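Local atomic coordinates of aerobactin synthase IucC (Klebsiella pneumoniae, PDB entry 6CN7), a protein that probably catalyses the ATP-dependent attachment of a second N-acetyl-N-hydroxylysine to the citryl intermediate, the step that completes the siderophore aerobactin. Residues Q401-V406 against R506-L511; T372-D377 against L491-P496. The protein carries 5 engineered substitutions. All blocks are in the same frame, centred on the assembly; numbering follows the deposited sequence.

Interaction 1: residues Q401-V406 against R506-L511; sequences QLFRVV and RRFYQL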
loop_
_atom_site.group_PDB
_atom_site.type_symbol
_atom_site.label_atom_id
_atom_site.label_comp_id
_atom_site.label_asym_id
_atom_site.label_seq_id
_atom_site.Cartn_x
_atom_site.Cartn_y
_atom_site.Cartn_z
ATOM N N GLN A 401 34.421 -19.694 26.981
ATOM C CA GLN A 401 33.554 -20.640 26.285
ATOM C C GLN A 401 32.866 -19.977 25.096
ATOM O O GLN A 401 32.798 -20.556 24.006
ATOM C CB GLN A 401 32.523 -21.209 27.260
ATOM C CG GLN A 401 31.602 -22.265 26.665
ATOM C CD GLN A 401 32.335 -23.535 26.300
ATOM O OE1 GLN A 401 33.502 -23.721 26.651
ATOM N NE2 GLN A 401 31.652 -24.424 25.588
ATOM N N LEU A 402 32.350 -18.760 25.287
ATOM C CA LEU A 402 31.698 -18.048 24.193
ATOM C C LEU A 402 32.655 -17.833 23.026
ATOM O O LEU A 402 32.271 -17.993 21.861
ATOM C CB LEU A 402 31.159 -16.704 24.690
ATOM C CG LEU A 402 30.522 -15.785 23.641
ATOM C CD1 LEU A 402 29.240 -16.391 23.089
ATOM C CD2 LEU A 402 30.257 -14.413 24.233
ATOM N N PHE A 403 33.905 -17.467 23.319
ATOM C CA PHE A 403 34.858 -17.181 22.253
ATOM C C PHE A 403 35.254 -18.448 21.504
ATOM O O PHE A 403 35.442 -18.418 20.281
ATOM C CB PHE A 403 36.094 -16.492 22.833
ATOM C CG PHE A 403 35.814 -15.139 23.437
ATOM C CD1 PHE A 403 34.785 -14.342 22.959
ATOM C CD2 PHE A 403 36.585 -14.665 24.483
ATOM C CE1 PHE A 403 34.534 -13.102 23.514
ATOM C CE2 PHE A 403 36.338 -13.425 25.041
ATOM C CZ PHE A 403 35.311 -12.643 24.555
ATOM N N ARG A 404 35.388 -19.569 22.215
ATOM C CA ARG A 404 35.709 -20.826 21.547
ATOM C C ARG A 404 34.545 -21.314 20.694
ATOM O O ARG A 404 34.757 -22.000 19.687
ATOM C CB ARG A 404 36.090 -21.886 22.580
ATOM C CG ARG A 404 37.267 -21.505 23.469
ATOM C CD ARG A 404 37.397 -22.469 24.639
ATOM N NE ARG A 404 37.809 -23.794 24.194
ATOM C CZ ARG A 404 37.638 -24.914 24.889
ATOM N NH1 ARG A 404 37.046 -24.891 26.077
ATOM N NH2 ARG A 404 38.058 -26.065 24.385
ATOM N N VAL A 405 33.316 -20.964 21.074
ATOM C CA VAL A 405 32.137 -21.427 20.346
ATOM C C VAL A 405 31.911 -20.604 19.080
ATOM O O VAL A 405 31.472 -21.132 18.055
ATOM C CB VAL A 405 30.911 -21.381 21.275
ATOM C CG1 VAL A 405 29.610 -21.475 20.480
ATOM C CG2 VAL A 405 30.990 -22.508 22.300
ATOM N N VAL A 406 32.201 -19.308 19.126
ATOM C CA VAL A 406 31.824 -18.372 18.066
ATOM C C VAL A 406 33.007 -18.025 17.169
ATOM O O VAL A 406 32.940 -18.191 15.952
ATOM C CB VAL A 406 31.200 -17.098 18.681
ATOM C CG1 VAL A 406 30.863 -16.085 17.590
ATOM C CG2 VAL A 406 29.956 -17.445 19.485
ATOM N N ARG A 506 39.749 -4.324 28.941
ATOM C CA ARG A 506 41.109 -4.803 28.727
ATOM C C ARG A 506 41.205 -6.299 28.992
ATOM O O ARG A 506 41.848 -7.035 28.235
ATOM C CB ARG A 506 42.080 -4.032 29.620
ATOM C CG ARG A 506 43.529 -4.441 29.439
ATOM C CD ARG A 506 44.462 -3.602 30.289
ATOM N NE ARG A 506 45.849 -4.013 30.102
ATOM C CZ ARG A 506 46.597 -3.664 29.061
ATOM N NH1 ARG A 506 46.094 -2.892 28.103
ATOM N NH2 ARG A 506 47.849 -4.089 28.972
ATOM N N ARG A 507 40.565 -6.770 30.064
ATOM C CA ARG A 507 40.552 -8.199 30.350
ATOM C C ARG A 507 39.686 -8.949 29.344
ATOM O O ARG A 507 40.066 -10.025 28.869
ATOM C CB ARG A 507 40.053 -8.435 31.777
ATOM C CG ARG A 507 40.054 -9.887 32.212
ATOM C CD ARG A 507 41.458 -10.466 32.202
ATOM N NE ARG A 507 41.485 -11.836 32.702
ATOM C CZ ARG A 507 42.491 -12.683 32.508
ATOM N NH1 ARG A 507 43.561 -12.307 31.817
ATOM N NH2 ARG A 507 42.424 -13.911 33.000
ATOM N N PHE A 508 38.518 -8.394 29.015
ATOM C CA PHE A 508 37.631 -9.000 28.026
ATOM C C PHE A 508 38.401 -9.423 26.779
ATOM O O PHE A 508 38.298 -10.569 26.327
ATOM C CB PHE A 508 36.522 -8.003 27.675
ATOM C CG PHE A 508 35.498 -8.526 26.699
ATOM C CD1 PHE A 508 35.749 -8.520 25.336
ATOM C CD2 PHE A 508 34.272 -8.992 27.145
ATOM C CE1 PHE A 508 34.804 -8.987 24.439
ATOM C CE2 PHE A 508 33.322 -9.456 26.253
ATOM C CZ PHE A 508 33.588 -9.452 24.899
ATOM N N TYR A 509 39.187 -8.507 26.213
ATOM C CA TYR A 509 39.883 -8.792 24.967
ATOM C C TYR A 509 41.207 -9.514 25.184
ATOM O O TYR A 509 41.762 -10.058 24.223
ATOM C CB TYR A 509 40.077 -7.489 24.196
ATOM C CG TYR A 509 38.752 -6.890 23.778
ATOM C CD1 TYR A 509 38.108 -7.322 22.628
ATOM C CD2 TYR A 509 38.129 -5.922 24.552
ATOM C CE1 TYR A 509 36.887 -6.791 22.251
ATOM C CE2 TYR A 509 36.910 -5.388 24.185
ATOM C CZ TYR A 509 36.295 -5.826 23.035
ATOM O OH TYR A 509 35.080 -5.296 22.666
ATOM N N GLN A 510 41.720 -9.542 26.418
ATOM C CA GLN A 510 42.797 -10.472 26.747
ATOM C C GLN A 510 42.328 -11.913 26.598
ATOM O O GLN A 510 43.050 -12.759 26.058
ATOM C CB GLN A 510 43.294 -10.230 28.173
ATOM C CG GLN A 510 44.263 -9.073 28.330
ATOM C CD GLN A 510 44.624 -8.820 29.782
ATOM O OE1 GLN A 510 43.993 -9.357 30.693
ATOM N NE2 GLN A 510 45.643 -8.000 30.006
ATOM N N LEU A 511 41.115 -12.210 27.075
ATOM C CA LEU A 511 40.580 -13.563 26.971
ATOM C C LEU A 511 40.356 -13.960 25.517
ATOM O O LEU A 511 40.612 -15.107 25.136
ATOM C CB LEU A 511 39.274 -13.670 27.759
ATOM C CG LEU A 511 39.389 -13.931 29.265
ATOM C CD1 LEU A 511 40.090 -12.799 29.978
ATOM C CD2 LEU A 511 38.007 -14.143 29.856
#

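Interaction 2: residues T372-D377 against L491-P496; sequences TLMECD and LRFVSP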
loop_
_atom_site.group_PDB
_atom_site.type_symbol
_atom_site.label_atom_id
_atom_site.label_comp_id
_atom_site.label_asym_id
_atom_site.label_seq_id
_atom_site.Cartn_x
_atom_site.Cartn_y
_atom_site.Cartn_z
ATOM N N THR A 372 21.355 -10.875 21.676
ATOM C CA THR A 372 20.759 -10.911 23.007
ATOM C C THR A 372 21.747 -10.458 24.073
ATOM O O THR A 372 21.347 -9.850 25.071
ATOM C CB THR A 372 20.262 -12.326 23.314
ATOM O OG1 THR A 372 19.362 -12.755 22.284
ATOM C CG2 THR A 372 19.546 -12.376 24.656
ATOM N N LEU A 373 23.037 -10.737 23.879
ATOM C CA LEU A 373 24.056 -10.380 24.858
ATOM C C LEU A 373 24.352 -8.886 24.893
ATOM O O LEU A 373 25.173 -8.459 25.714
ATOM C CB LEU A 373 25.341 -11.159 24.568
ATOM C CG LEU A 373 25.175 -12.675 24.441
ATOM C CD1 LEU A 373 26.515 -13.322 24.151
ATOM C CD2 LEU A 373 24.555 -13.266 25.697
ATOM N N MET A 374 23.721 -8.090 24.033
ATOM C CA MET A 374 23.828 -6.639 24.084
ATOM C C MET A 374 22.696 -5.996 24.870
ATOM O O MET A 374 22.660 -4.766 24.976
ATOM C CB MET A 374 23.829 -6.057 22.669
ATOM C CG MET A 374 24.793 -6.706 21.708
ATOM S SD MET A 374 24.535 -6.072 20.042
ATOM C CE MET A 374 25.654 -7.126 19.155
ATOM N N GLU A 375 21.776 -6.787 25.412
ATOM C CA GLU A 375 20.557 -6.259 26.006
ATOM C C GLU A 375 20.705 -6.067 27.511
ATOM O O GLU A 375 21.507 -6.732 28.172
ATOM C CB GLU A 375 19.380 -7.196 25.730
ATOM C CG GLU A 375 19.070 -7.396 24.255
ATOM C CD GLU A 375 18.492 -6.156 23.603
ATOM O OE1 GLU A 375 17.924 -5.313 24.330
ATOM O OE2 GLU A 375 18.607 -6.024 22.361
ATOM N N CYS A 376 19.914 -5.137 28.041
ATOM C CA CYS A 376 19.754 -4.943 29.473
ATOM C C CYS A 376 18.268 -4.840 29.785
ATOM O O CYS A 376 17.445 -4.612 28.896
ATOM C CB CYS A 376 20.479 -3.685 29.960
ATOM S SG CYS A 376 22.272 -3.759 29.838
ATOM N N ASP A 377 17.924 -5.014 31.060
ATOM C CA ASP A 377 16.531 -4.918 31.470
ATOM C C ASP A 377 16.208 -3.491 31.910
ATOM O O ASP A 377 17.045 -2.587 31.846
ATOM C CB ASP A 377 16.222 -5.931 32.574
ATOM C CG ASP A 377 16.942 -5.627 33.879
ATOM O OD1 ASP A 377 17.534 -4.534 34.010
ATOM O OD2 ASP A 377 16.916 -6.490 34.780
ATOM N N LEU A 491 31.039 -7.354 19.507
ATOM C CA LEU A 491 31.787 -7.326 20.760
ATOM C C LEU A 491 31.895 -5.916 21.325
ATOM O O LEU A 491 31.912 -5.742 22.549
ATOM C CB LEU A 491 33.176 -7.923 20.551
ATOM C CG LEU A 491 33.279 -9.443 20.708
ATOM C CD1 LEU A 491 32.192 -10.170 19.927
ATOM C CD2 LEU A 491 34.653 -9.912 20.265
ATOM N N ARG A 492 31.970 -4.902 20.459
ATOM C CA ARG A 492 32.011 -3.524 20.936
ATOM C C ARG A 492 30.840 -3.220 21.860
ATOM O O ARG A 492 30.977 -2.422 22.795
ATOM C CB ARG A 492 32.012 -2.559 19.747
ATOM C CG ARG A 492 31.833 -1.088 20.121
ATOM C CD ARG A 492 32.317 -0.156 19.011
ATOM N NE ARG A 492 31.527 -0.259 17.780
ATOM C CZ ARG A 492 30.562 0.584 17.419
ATOM N NH1 ARG A 492 30.241 1.616 18.187
ATOM N NH2 ARG A 492 29.915 0.400 16.277
ATOM N N PHE A 493 29.691 -3.850 21.623
ATOM C CA PHE A 493 28.490 -3.599 22.408
ATOM C C PHE A 493 28.305 -4.574 23.564
ATOM O O PHE A 493 27.396 -4.374 24.376
ATOM C CB PHE A 493 27.259 -3.654 21.501
ATOM C CG PHE A 493 27.269 -2.620 20.414
ATOM C CD1 PHE A 493 26.866 -1.321 20.675
ATOM C CD2 PHE A 493 27.683 -2.943 19.134
ATOM C CE1 PHE A 493 26.875 -0.364 19.680
ATOM C CE2 PHE A 493 27.695 -1.988 18.132
ATOM C CZ PHE A 493 27.291 -0.698 18.406
ATOM N N VAL A 494 29.132 -5.610 23.666
ATOM C CA VAL A 494 29.053 -6.559 24.769
ATOM C C VAL A 494 30.056 -6.229 25.865
ATOM O O VAL A 494 29.730 -6.304 27.049
ATOM C CB VAL A 494 29.255 -8.000 24.253
ATOM C CG1 VAL A 494 29.157 -8.999 25.403
ATOM C CG2 VAL A 494 28.233 -8.328 23.179
ATOM N N SER A 495 31.281 -5.864 25.488
ATOM C CA SER A 495 32.317 -5.643 26.488
ATOM C C SER A 495 31.977 -4.535 27.483
ATOM O O SER A 495 32.396 -4.654 28.646
ATOM C CB SER A 495 33.656 -5.355 25.789
ATOM O OG SER A 495 33.618 -4.147 25.050
ATOM N N PRO A 496 31.255 -3.469 27.125
ATOM C CA PRO A 496 30.882 -2.484 28.155
ATOM C C PRO A 496 29.982 -3.062 29.231
ATOM O O PRO A 496 30.086 -2.661 30.398
ATOM C CB PRO A 496 30.168 -1.387 27.354
ATOM C CG PRO A 496 30.629 -1.569 25.951
ATOM C CD PRO A 496 30.809 -3.042 25.787
#

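Interaction 1: residues Q401-V406 against R506-L511
Phe403 and Phe508 form a T-shaped aromatic pair in a buried helix-helix contact, made by apolar side chains, between helix 395-417 and helix 505-521. The ring of Phe403 does most of the reaching. It leans out from its helix with CG anti to the carbonyl carbon (chi1 -64°) and presents its edge to the face of Phe508. The foremost atom is CZ of Phe403, which sits 3.6 Å from CZ of Phe508, over the rim of that ring rather than its middle. The planes stand at 79° and the centroids lie 5.3 Å apart, a good edge-to-face geometry. Phe508 turns its own face to meet the edge, although its CB leaves the backbone alongside the contact; the end of the ring comes nearer than the root.

One turn further on, Leu511 touches the same Phe403 ring. CE2 of Phe403 lies 4.0 Å from CB of Leu511, and CD2 of Phe403 is equally far from the Leu511 carbonyl carbon. The ring reaches the helix backbone at Phe508 as well: CE2 of Phe403 is 3.7 Å from O of Phe508. The opposing backbones stay well apart, 8.3 Å between CA of Phe403 and CA of Leu511, and the Phe403 ring spans that distance to reach Leu511.

Around this pair, Leu512 and Val515 continue the packing on Phe403 along helix 505-521, Leu399 of helix 395-417 meets both Phe508 and Leu511, and helix 475-499 reaches Phe508 through Met498.

Interaction 2: residues T372-D377 against L491-P496
Met374 carries CG anti to its carbonyl carbon (chi1 -49°) and then runs extended beyond CG, which sends the thioether alongside helix 475-499. There it meets Phe493, whose first torsion is of the same kind (chi1 -61°): the CB of Phe493 starts toward Met374, but the ring swings away, leaving the methylene as the nearest group. SD of Met374 is 3.9 Å from CB of Phe493, and CG of Met374 packs against that same carbon. With the ring turned away, the sulfur stands obliquely to it, SD of Met374 5.2 Å from the centroid of the Phe493 ring and 48° off its normal. This is a Met-aromatic contact, with the methylene of Phe493 taking the closest touch.

Here a short 3-10 turn at 372-374, following strand 366-369, lies against a kinked part of the helix: the N-H of Phe493 makes no bond to the turn before, Pro496 has no N-H to give, and the O of Leu491 accepts from the amides of both Val494 and Ser495. The two backbones come close, with CA of Met374 only 5.3 Å from CA of Val494.

Val494 fills the other half of the contact. Its CG2 methyl lies 4.1 Å from CG of Met374 and 4.0 Å from the carbonyl O of Leu373, while CB of Leu373 approaches the same methyl from a little further off. Beyond the two segments, Trp59 meets the Phe493 ring edge-to-face, and Ile384 of helix 383-391 packs on Val494.

Following the chain from the N terminus, the loop 372-377 comes first, after strand 366-369, and helix 395-417 brings 401-406 soon after. The chain then runs through strands 428-433 and 436-442 before helix 475-499 returns with 491-496, closing interaction 2, and helix 505-521 supplies 506-511, closing interaction 1. The two loops therefore cross rather than nest. Interaction 2 ties the loop ahead of helix 383-391 to helix 475-499; interaction 1 ties helix 395-417 to helix 505-521. Consecutive helices 475-499 and 505-521 join the two sites directly: the hydroxyls of Tyr509 and Ser495 probably share a hydrogen bond, and Phe508 packs on Ser495.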